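Peptidoglycan glycosyltransferase (Eggerthella lenta, PDB 4MNR) is a penicillin-binding protein whose modelled part joins an N-terminal dimerisation-type domain to a transpeptidase domain of the beta-lactamase-like fold. Local coordinates at residues A[57-62]-A[116-121]. Sequence-based numbering, arbitrary orientation.
Sequences DLASHV and KIQQAA
L58 lays its CD1 methyl against the aliphatic part of Q118, with CD1 3.6 Å from Q118 CG, and the same methyl reaches on to the amide oxygen of Q119, OE1, at 3.8 Å. One branch of the leucine therefore bridges two successive residues of helix 115-125; with CG anti to the backbone N (chi1 -169°), the side chain extends across to the helix. From Q118 the CB leaves the helix toward the 57-60 turn; the chain then bends at chi2 (71°) and brings the amide beside A59, where Q118 NE2 comes within 3.6 Å of A59 CA and A59 CB lies 3.9 Å from Q118 CD. No direct hydrogen bond joins the two segments here; the buried amide finds partners nearby: OE1 accepts from the backbone N of M145 on strand 142-148, and NE2 donates to OE1 of Q122. That Q122 oxygen also takes the backbone N-H of A59, so one side chain a turn further along the helix grips both partners. The 57-60 segment is a type II beta turn, and A59 is the N-cap of the short helix 60-63. This turn belongs to the dimerisation-type region, and the helix it meets packs against the five-stranded antiparallel sheet of the transpeptidase domain, of the serine beta-lactamase/penicillin-binding-protein fold, with I117 and A121 facing strand 130-135. Beyond this patch two waters bridge D57 and Q119: both donate to D57 OD1, one donating also to Q119 OE1 at 2.6 Å, the other accepting from Q119 NE2 at 2.9 Å, while NE2 donates to D123 OD1 as well.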
loop_
_atom_site.group_PDB
_atom_site.type_symbol
_atom_site.label_atom_id
_atom_site.label_comp_id
_atom_site.label_asym_id
_atom_site.label_seq_id
_atom_site.Cartn_x
_atom_site.Cartn_y
_atom_site.Cartn_z
ATOM N N ASP A 57 4.344 -20.428 5.160
ATOM C CA ASP A 57 4.536 -18.981 5.270
ATOM C C ASP A 57 3.392 -18.137 4.702
ATOM O O ASP A 57 3.559 -16.939 4.468
ATOM C CB ASP A 57 5.882 -18.549 4.667
ATOM C CG ASP A 57 5.944 -18.714 3.158
ATOM O OD1 ASP A 57 4.924 -19.071 2.523
ATOM O OD2 ASP A 57 7.034 -18.461 2.599
ATOM N N LEU A 58 2.224 -18.749 4.513
ATOM C CA LEU A 58 1.080 -18.032 3.948
ATOM C C LEU A 58 0.553 -16.984 4.928
ATOM O O LEU A 58 0.109 -17.331 6.026
ATOM C CB LEU A 58 -0.032 -19.030 3.569
ATOM C CG LEU A 58 -1.169 -18.442 2.724
ATOM C CD1 LEU A 58 -0.697 -18.090 1.301
ATOM C CD2 LEU A 58 -2.332 -19.410 2.670
ATOM N N ALA A 59 0.663 -15.708 4.542
ATOM C CA ALA A 59 0.206 -14.587 5.361
ATOM C C ALA A 59 0.758 -14.576 6.795
ATOM O O ALA A 59 0.059 -14.185 7.719
ATOM C CB ALA A 59 -1.337 -14.546 5.383
ATOM N N SER A 60 2.013 -14.977 6.969
ATOM C CA SER A 60 2.575 -15.085 8.312
ATOM C C SER A 60 2.452 -13.827 9.162
ATOM O O SER A 60 2.086 -13.904 10.335
ATOM C CB SER A 60 4.039 -15.513 8.252
ATOM O OG SER A 60 4.119 -16.830 7.764
ATOM N N HIS A 61 2.783 -12.675 8.595
ATOM C CA HIS A 61 2.756 -11.447 9.389
ATOM C C HIS A 61 1.347 -11.085 9.800
ATOM O O HIS A 61 1.130 -10.551 10.884
ATOM C CB HIS A 61 3.377 -10.294 8.614
ATOM C CG HIS A 61 4.812 -10.519 8.280
ATOM N ND1 HIS A 61 5.211 -11.223 7.166
ATOM C CD2 HIS A 61 5.945 -10.162 8.930
ATOM C CE1 HIS A 61 6.531 -11.282 7.140
ATOM N NE2 HIS A 61 7.000 -10.644 8.195
ATOM N N VAL A 62 0.391 -11.362 8.918
ATOM C CA VAL A 62 -1.012 -11.078 9.193
ATOM C C VAL A 62 -1.576 -11.992 10.289
ATOM O O VAL A 62 -2.201 -11.511 11.245
ATOM C CB VAL A 62 -1.870 -11.204 7.921
ATOM C CG1 VAL A 62 -3.351 -11.243 8.270
ATOM C CG2 VAL A 62 -1.594 -10.040 6.972
ATOM N N LYS A 116 -4.874 -17.846 -3.072
ATOM C CA LYS A 116 -4.136 -17.840 -4.335
ATOM C C LYS A 116 -3.568 -16.460 -4.653
ATOM O O LYS A 116 -2.436 -16.340 -5.141
ATOM C CB LYS A 116 -5.008 -18.335 -5.496
ATOM C CG LYS A 116 -5.423 -19.796 -5.367
ATOM C CD LYS A 116 -6.438 -20.174 -6.445
ATOM C CE LYS A 116 -5.896 -19.930 -7.846
ATOM N NZ LYS A 116 -6.895 -20.277 -8.909
ATOM N N ILE A 117 -4.350 -15.417 -4.376
ATOM C CA ILE A 117 -3.863 -14.055 -4.571
ATOM C C ILE A 117 -2.763 -13.768 -3.550
ATOM O O ILE A 117 -1.745 -13.161 -3.867
ATOM C CB ILE A 117 -5.010 -13.024 -4.472
ATOM C CG1 ILE A 117 -6.083 -13.354 -5.509
ATOM C CG2 ILE A 117 -4.495 -11.618 -4.727
ATOM C CD1 ILE A 117 -7.292 -12.427 -5.460
ATOM N N GLN A 118 -2.960 -14.242 -2.324
ATOM C CA GLN A 118 -1.945 -14.086 -1.286
ATOM C C GLN A 118 -0.628 -14.747 -1.713
ATOM O O GLN A 118 0.434 -14.161 -1.575
ATOM C CB GLN A 118 -2.435 -14.699 0.028
ATOM C CG GLN A 118 -1.411 -14.608 1.163
ATOM C CD GLN A 118 -1.217 -13.200 1.681
ATOM O OE1 GLN A 118 -2.134 -12.383 1.646
ATOM N NE2 GLN A 118 -0.020 -12.921 2.194
ATOM N N GLN A 119 -0.709 -15.944 -2.284
ATOM C CA GLN A 119 0.498 -16.646 -2.713
ATOM C C GLN A 119 1.178 -15.881 -3.852
ATOM O O GLN A 119 2.412 -15.806 -3.910
ATOM C CB GLN A 119 0.188 -18.089 -3.144
ATOM C CG GLN A 119 1.432 -18.903 -3.430
ATOM C CD GLN A 119 2.311 -19.029 -2.210
ATOM O OE1 GLN A 119 1.865 -19.511 -1.167
ATOM N NE2 GLN A 119 3.564 -18.585 -2.323
ATOM N N ALA A 120 0.380 -15.316 -4.760
ATOM C CA ALA A 120 0.958 -14.553 -5.865
ATOM C C ALA A 120 1.694 -13.325 -5.339
ATOM O O ALA A 120 2.773 -12.990 -5.828
ATOM C CB ALA A 120 -0.119 -14.135 -6.872
ATOM N N ALA A 121 1.107 -12.664 -4.348
ATOM C CA ALA A 121 1.761 -11.494 -3.746
ATOM C C ALA A 121 3.083 -11.885 -3.094
ATOM O O ALA A 121 4.095 -11.188 -3.224
ATOM C CB ALA A 121 0.835 -10.842 -2.734
HETATM O O HOH W 1 2.637 -20.100 1.242
HETATM O O HOH W 2 5.530 -19.413 -0.347
#